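Long-range contacts in shikimate 5-dehydrogenase (PDB 4XIJ), which probably catalyses the NADP-dependent interconversion of 3-dehydroshikimate and shikimate, the fourth step of chorismate biosynthesis: residues Ala17-Pro22 with Val68-Thr73; Pro75-Ala80 with Val94-Thr99; Thr88-Leu93 with Arg109-Asp114. One frame throughout, in Å; residues are numbered along the deposited sequence.

Contact 1 of 3, residues Ala17-Pro22 with Val68-Thr73; sequences AVLGSP and VGLSVT. With SO4 (sulfate ion), chain E; SO4 (sulfate ion), chain F.
Leu19 and Leu70 hold CG anti to their own carbonyl carbons, beside the backbone N (chi1 -50° and -55°); both side chains already lie on one face of the sheet, and these torsions place their branches so that they pass at a slant and touch through Leu19 CD1 and Leu70 CD1 at 4.1 Å. The other branch of Leu70 turns to Ala17, CD2 resting 3.9 Å from Ala17 CB. Helix 56-61 covers this face, with Leu59 and Val60 on Leu19 and Val60 on Leu70 as well.

Beneath the side chains the two strands run parallel, with Val18 beside Ser71 and Leu19 beside Val72. Ser71 N donates to Ala17 O at 2.8 Å in the carbonyl plane, Leu19 N reaches Ser71 O at 2.9 Å, and Thr73 N meets Leu19 O at 2.8 Å in a bond that is almost straight at the hydrogen. On the opposite face Val18 CG2 lies against Ser71 CB, near helix 28-38; in the conformer described here, the hydroxyl of Ser71 is engaged by Tyr46 and Gln256.

The last residue, Thr73, has OG1 anti to its backbone N (chi1 -171°), which leaves CG2 turned back over the end of the first strand, 3.6 Å from Leu19 O. Thr73 OG1 lies 2.9 Å from O2 of sulfate E and 2.9 Å from O3 of sulfate F, and its single proton could go to either. His25 also binds sulfate F, while Lys77 and Asn98 bind sulfate E. Adjacent parallel strands covered by helices on both faces, with an anion-binding threonine just past the end of strand 67-72, are consistent with the alpha/beta shikimate-binding domain of the family.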
# COMPACT_ATOMS: atom_id res chain seq x y z
N ALA A 17 -12.10 2.54 -12.58
CA ALA A 17 -11.35 1.39 -13.10
C ALA A 17 -10.04 1.24 -12.36
O ALA A 17 -9.57 2.19 -11.70
CB ALA A 17 -11.04 1.54 -14.60
N VAL A 18 -9.45 0.07 -12.51
CA VAL A 18 -8.03 -0.13 -12.17
C VAL A 18 -7.21 -0.26 -13.44
O VAL A 18 -7.61 -0.95 -14.38
CB VAL A 18 -7.81 -1.36 -11.24
CG1 VAL A 18 -8.31 -2.72 -11.86
CG2 VAL A 18 -6.32 -1.44 -10.78
N LEU A 19 -6.09 0.45 -13.46
CA LEU A 19 -5.14 0.45 -14.59
C LEU A 19 -3.83 -0.22 -14.20
O LEU A 19 -3.29 0.06 -13.13
CB LEU A 19 -4.83 1.87 -15.04
CG LEU A 19 -5.94 2.87 -15.33
CD1 LEU A 19 -5.39 4.17 -15.95
CD2 LEU A 19 -7.19 2.37 -16.00
N GLY A 20 -3.32 -1.09 -15.05
CA GLY A 20 -2.03 -1.69 -14.78
C GLY A 20 -1.77 -2.87 -15.69
O GLY A 20 -2.60 -3.15 -16.58
N SER A 21 -0.66 -3.57 -15.47
CA SER A 21 -0.30 -4.69 -16.32
C SER A 21 0.81 -5.49 -15.64
O SER A 21 1.91 -4.99 -15.46
CB SER A 21 0.13 -4.20 -17.69
OG SER A 21 0.55 -5.29 -18.49
N PRO A 22 0.53 -6.73 -15.23
CA PRO A 22 -0.74 -7.45 -15.43
C PRO A 22 -1.87 -6.93 -14.52
O PRO A 22 -1.63 -6.30 -13.48
CB PRO A 22 -0.36 -8.90 -15.11
CG PRO A 22 0.74 -8.77 -14.11
CD PRO A 22 1.55 -7.59 -14.61
N VAL A 68 -14.99 9.06 -12.36
CA VAL A 68 -14.86 9.67 -11.05
C VAL A 68 -13.52 9.36 -10.41
O VAL A 68 -13.03 10.13 -9.58
CB VAL A 68 -16.02 9.19 -10.11
CG1 VAL A 68 -15.92 7.68 -9.80
CG2 VAL A 68 -16.10 10.03 -8.84
N GLY A 69 -12.93 8.20 -10.70
CA GLY A 69 -11.71 7.80 -10.01
C GLY A 69 -11.07 6.60 -10.68
O GLY A 69 -11.76 5.84 -11.37
N LEU A 70 -9.76 6.47 -10.50
CA LEU A 70 -9.00 5.32 -10.96
C LEU A 70 -8.08 4.81 -9.89
O LEU A 70 -7.43 5.61 -9.19
CB LEU A 70 -8.16 5.68 -12.19
CG LEU A 70 -8.91 6.28 -13.37
CD1 LEU A 70 -7.91 6.95 -14.32
CD2 LEU A 70 -9.69 5.17 -14.05
N SER A 71 -7.99 3.50 -9.75
CA SER A 71 -6.91 2.87 -9.02
C SER A 71 -5.80 2.56 -10.01
O SER A 71 -6.09 2.23 -11.16
CB SER A 71 -7.42 1.60 -8.34
OG SER A 71 -8.55 1.90 -7.50
N VAL A 72 -4.56 2.65 -9.59
CA VAL A 72 -3.46 2.40 -10.52
C VAL A 72 -2.53 1.42 -9.85
O VAL A 72 -2.13 1.61 -8.70
CB VAL A 72 -2.70 3.69 -10.87
CG1 VAL A 72 -1.50 3.37 -11.80
CG2 VAL A 72 -3.63 4.73 -11.55
N THR A 73 -2.18 0.37 -10.56
CA THR A 73 -1.21 -0.56 -10.00
C THR A 73 0.01 -0.63 -10.92
O THR A 73 0.13 0.16 -11.87
CB THR A 73 -1.88 -1.95 -9.74
OG1 THR A 73 -0.97 -2.76 -8.99
CG2 THR A 73 -2.31 -2.69 -11.05
S SO4 E . -1.98 -1.31 -5.50
O1 SO4 E . -2.27 -2.37 -4.49
O2 SO4 E . -0.82 -1.81 -6.30
O3 SO4 E . -3.13 -1.06 -6.41
O4 SO4 E . -1.85 -0.06 -4.73
S SO4 F . -1.94 -6.07 -7.55
O1 SO4 F . -3.04 -6.87 -7.00
O2 SO4 F . -0.82 -6.94 -7.91
O3 SO4 F . -2.39 -5.21 -8.64
O4 SO4 F . -1.47 -5.21 -6.46

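Contact 2 of 3, residues Pro75-Ala80 with Val94-Thr99; sequences PGKFAA and VGSANT. With SO4 (sulfate ion), chain E.
Lys77 and Asn98 lie side by side and point the same way, CE of the lysine 3.9 Å from CB of the asparagine, so that both reach one sulfate ion. Lys77 NZ donates to sulfate O2 at 2.8 Å and only weakly to O4, while Asn98 ND2 reaches the same O4 at 3.1 Å. Beyond its CG the lysine chain is fully extended, carrying the ammonium group from the first turn of helix 77-83 to the ion; Asp114 pairs with NZ in a salt bridge. The amide of Asn98 is fixed from its other end, where OD1 accepts from Thr99 OG1 at 2.8 Å and also from Thr113 N.

Further back, Ala97 N donates to Lys77 O at 2.9 Å, approaching from above the carbonyl plane, 43° out of it, and tying the loop to the helix. In one of two conformers of Phe78, Ser96 CB sits over a face of the ring, 4.1 Å from its centroid, in a CH-pi contact. On the inner side Ala80 CB packs against Ala97 CB at 4.2 Å. Around an anion probably from the crystallisation liquor, Lys77 and Asn98, with Thr73 and Asp114 beside them, line a polar site consistent with the substrate site of a shikimate dehydrogenase.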
# COMPACT_ATOMS: atom_id res chain seq x y z
N PRO A 75 2.46 -1.30 -13.88
CA PRO A 75 3.67 -0.49 -13.78
C PRO A 75 3.39 1.01 -13.82
O PRO A 75 4.28 1.76 -14.16
CB PRO A 75 4.46 -0.93 -15.02
CG PRO A 75 3.36 -1.08 -16.06
CD PRO A 75 2.16 -1.65 -15.29
N GLY A 76 2.17 1.42 -13.53
CA GLY A 76 1.74 2.77 -13.84
C GLY A 76 1.82 3.81 -12.72
O GLY A 76 1.38 4.94 -12.93
N LYS A 77 2.34 3.46 -11.53
CA LYS A 77 2.18 4.42 -10.44
C LYS A 77 3.03 5.70 -10.58
O LYS A 77 2.62 6.77 -10.11
CB LYS A 77 2.47 3.73 -9.10
CG LYS A 77 1.49 2.58 -8.83
CD LYS A 77 1.72 1.98 -7.41
CE LYS A 77 0.84 0.79 -7.17
NZ LYS A 77 1.06 0.19 -5.77
N PHE A 78 4.18 5.63 -11.21
CA PHE A 78 4.99 6.82 -11.45
C PHE A 78 4.29 7.69 -12.49
O PHE A 78 4.18 8.90 -12.36
CB PHE A 78 6.42 6.42 -11.85
CG PHE A 78 7.09 5.57 -10.82
CD1 PHE A 78 7.61 6.15 -9.68
CD2 PHE A 78 7.15 4.19 -10.93
CE1 PHE A 78 8.17 5.40 -8.69
CE2 PHE A 78 7.72 3.43 -9.93
CZ PHE A 78 8.22 4.04 -8.81
N ALA A 79 3.83 7.02 -13.54
CA ALA A 79 3.14 7.74 -14.61
C ALA A 79 1.89 8.44 -14.09
O ALA A 79 1.55 9.54 -14.58
CB ALA A 79 2.76 6.80 -15.70
N ALA A 80 1.18 7.81 -13.16
CA ALA A 80 0.01 8.45 -12.62
C ALA A 80 0.34 9.73 -11.86
O ALA A 80 -0.36 10.72 -11.99
CB ALA A 80 -0.72 7.48 -11.69
N VAL A 94 6.22 9.76 -1.34
CA VAL A 94 6.45 8.38 -1.77
C VAL A 94 7.15 8.36 -3.14
O VAL A 94 8.06 7.55 -3.37
CB VAL A 94 5.13 7.57 -1.86
CG1 VAL A 94 5.44 6.17 -2.46
CG2 VAL A 94 4.48 7.47 -0.49
N GLY A 95 6.71 9.23 -4.05
CA GLY A 95 7.30 9.26 -5.37
C GLY A 95 6.42 8.54 -6.39
O GLY A 95 6.85 8.35 -7.51
N SER A 96 5.19 8.18 -6.03
CA SER A 96 4.33 7.47 -6.98
C SER A 96 2.91 7.58 -6.46
O SER A 96 2.70 7.91 -5.30
CB SER A 96 4.75 5.97 -7.13
OG SER A 96 4.35 5.25 -5.96
N ALA A 97 1.94 7.28 -7.32
CA ALA A 97 0.52 7.37 -6.97
C ALA A 97 -0.25 6.12 -7.38
O ALA A 97 -0.13 5.65 -8.53
CB ALA A 97 -0.14 8.61 -7.64
N ASN A 98 -1.05 5.58 -6.46
CA ASN A 98 -1.89 4.45 -6.83
C ASN A 98 -3.36 4.84 -7.00
O ASN A 98 -4.21 3.97 -7.12
CB ASN A 98 -1.79 3.33 -5.78
CG ASN A 98 -2.57 3.67 -4.51
OD1 ASN A 98 -2.73 4.83 -4.19
ND2 ASN A 98 -3.09 2.66 -3.82
N THR A 99 -3.64 6.15 -7.01
CA THR A 99 -5.01 6.66 -7.00
C THR A 99 -5.08 7.94 -7.78
O THR A 99 -4.22 8.82 -7.62
CB THR A 99 -5.51 6.96 -5.57
OG1 THR A 99 -5.34 5.80 -4.73
CG2 THR A 99 -7.03 7.33 -5.56
S SO4 E . -1.98 -1.31 -5.50
O1 SO4 E . -2.27 -2.37 -4.49
O2 SO4 E . -0.82 -1.81 -6.30
O3 SO4 E . -3.13 -1.06 -6.41
O4 SO4 E . -1.85 -0.06 -4.73

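Contact 3 of 3, residues Thr88-Leu93 with Arg109-Asp114; sequences TDRAQL and RADNTD
Asp111 OD1 accepts two bonds, from Thr88 OG1 at 2.7 Å, which comes from above the carboxylate plane, and from Arg90 NE at 2.8 Å on the syn side. Thr88 is the N-cap of helix 89-94, its OG1 also accepting from Ala91 N at 3.2 Å, so one hydroxyl joins the helix start to the carboxylate at the end of strand 108-111. Thr88 N prolongs the parallel pairing of strands 86-87 and 108-111 by donating to Ala110 O at 3.0 Å.

Arg90 meets the carboxylate side-on, with NH2 reaching Asp111 OD2 at 2.9 Å as the second bond and the guanidinium and carboxylate planes 33° apart. Its CG sits between the backbone N and the carbonyl carbon (chi1 65°), and from there to NE the chain runs extended away from the helix to the aspartate. Two bonds fix the rotation of the guanidinium group, and NH2 has a second acid in Asp116; Gln259 supports OD2. These donors would probably stabilise Asp111 as the charged carboxylate. Next to the salt bridge Ala91 CB packs against Asn112 CB at 4.2 Å, while Asn112 O lies 3.4 Å above the guanidinium plane of Arg90, toward its rim.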
# COMPACT_ATOMS: atom_id res chain seq x y z
N THR A 88 -1.24 14.94 -3.86
CA THR A 88 -1.10 15.11 -2.43
C THR A 88 0.38 15.16 -2.04
O THR A 88 1.25 14.63 -2.75
CB THR A 88 -1.78 13.96 -1.65
OG1 THR A 88 -1.14 12.73 -1.98
CG2 THR A 88 -3.26 13.88 -1.98
N ASP A 89 0.66 15.79 -0.92
CA ASP A 89 2.03 15.82 -0.42
C ASP A 89 2.57 14.40 -0.18
O ASP A 89 3.73 14.12 -0.46
CB ASP A 89 2.13 16.61 0.89
CG ASP A 89 1.88 18.08 0.73
OD1 ASP A 89 1.90 18.59 -0.41
OD2 ASP A 89 1.68 18.76 1.77
N ARG A 90 1.73 13.49 0.35
CA ARG A 90 2.27 12.17 0.62
C ARG A 90 2.57 11.38 -0.67
O ARG A 90 3.54 10.65 -0.69
CB ARG A 90 1.35 11.38 1.55
CG ARG A 90 -0.03 11.05 0.92
CD ARG A 90 -0.89 10.41 2.02
NE ARG A 90 -2.15 9.94 1.43
CZ ARG A 90 -2.95 9.07 2.03
NH1 ARG A 90 -2.62 8.56 3.23
NH2 ARG A 90 -4.07 8.67 1.41
N ALA A 91 1.80 11.58 -1.74
CA ALA A 91 2.13 10.94 -3.02
C ALA A 91 3.47 11.47 -3.51
O ALA A 91 4.30 10.69 -4.03
CB ALA A 91 1.04 11.20 -4.07
N GLN A 92 3.68 12.79 -3.42
CA GLN A 92 4.98 13.32 -3.85
C GLN A 92 6.14 12.75 -3.04
O GLN A 92 7.23 12.49 -3.59
CB GLN A 92 5.03 14.85 -3.75
CG GLN A 92 4.03 15.58 -4.59
CD GLN A 92 4.30 17.09 -4.66
OE1 GLN A 92 5.36 17.52 -5.11
NE2 GLN A 92 3.33 17.89 -4.20
N LEU A 93 5.91 12.57 -1.74
CA LEU A 93 6.95 12.06 -0.85
C LEU A 93 7.26 10.58 -1.15
O LEU A 93 8.42 10.18 -1.21
CB LEU A 93 6.50 12.29 0.59
CG LEU A 93 7.48 12.08 1.72
CD1 LEU A 93 8.79 12.91 1.60
CD2 LEU A 93 6.74 12.38 3.02
N ARG A 109 -6.54 14.48 -9.39
CA ARG A 109 -5.66 14.55 -8.23
C ARG A 109 -5.05 13.17 -7.94
O ARG A 109 -5.78 12.18 -7.75
CB ARG A 109 -6.44 15.07 -7.01
CG ARG A 109 -5.56 15.25 -5.73
CD ARG A 109 -6.45 15.75 -4.54
NE ARG A 109 -7.29 14.64 -4.07
CZ ARG A 109 -8.60 14.72 -3.84
NH1 ARG A 109 -9.27 15.87 -3.99
NH2 ARG A 109 -9.27 13.63 -3.44
N ALA A 110 -3.72 13.12 -7.87
CA ALA A 110 -3.01 11.90 -7.53
C ALA A 110 -2.84 11.73 -6.03
O ALA A 110 -2.50 12.68 -5.33
CB ALA A 110 -1.63 11.89 -8.14
N ASP A 111 -3.05 10.51 -5.54
CA ASP A 111 -2.77 10.23 -4.14
C ASP A 111 -2.11 8.87 -4.05
O ASP A 111 -2.10 8.08 -5.03
CB ASP A 111 -4.05 10.29 -3.28
CG ASP A 111 -3.81 10.30 -1.77
OD1 ASP A 111 -2.67 10.57 -1.29
OD2 ASP A 111 -4.80 10.09 -1.04
N ASN A 112 -1.54 8.59 -2.88
CA ASN A 112 -0.99 7.26 -2.65
C ASN A 112 -1.63 6.63 -1.42
O ASN A 112 -1.30 6.99 -0.30
CB ASN A 112 0.55 7.34 -2.49
CG ASN A 112 1.16 5.96 -2.50
OD1 ASN A 112 0.76 5.12 -1.67
ND2 ASN A 112 2.09 5.68 -3.45
N THR A 113 -2.59 5.72 -1.63
CA THR A 113 -3.22 5.10 -0.48
C THR A 113 -2.54 3.80 -0.07
O THR A 113 -2.95 3.18 0.90
CB THR A 113 -4.71 4.83 -0.72
OG1 THR A 113 -4.86 3.75 -1.66
CG2 THR A 113 -5.42 6.12 -1.18
N ASP A 114 -1.44 3.41 -0.75
CA ASP A 114 -0.59 2.33 -0.23
C ASP A 114 -0.07 2.75 1.16
O ASP A 114 0.14 1.89 2.04
CB ASP A 114 0.56 1.99 -1.20
CG ASP A 114 0.06 1.43 -2.49
OD1 ASP A 114 -0.84 0.59 -2.46
OD2 ASP A 114 0.56 1.81 -3.56

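Contacts 1 and 3 are both buried and both reach the mixed sheet. Contact 1 joins two adjacent parallel strands through backbone bonds and aliphatic side chains; contact 3 secures the edge of the same sheet with a salt bridge and a helix cap. Contact 2, partly exposed, links a helix to a loop and is the polar middle piece. It meets contact 1 where Val72 N probably bonds to Asn98 O, and both touch one sulfate. Toward contact 3 it also packs Ala97 CB against Asp111 O, 3.3 Å away. Contacts 1 and 3 do not touch, their nearest atoms being about 6 Å apart.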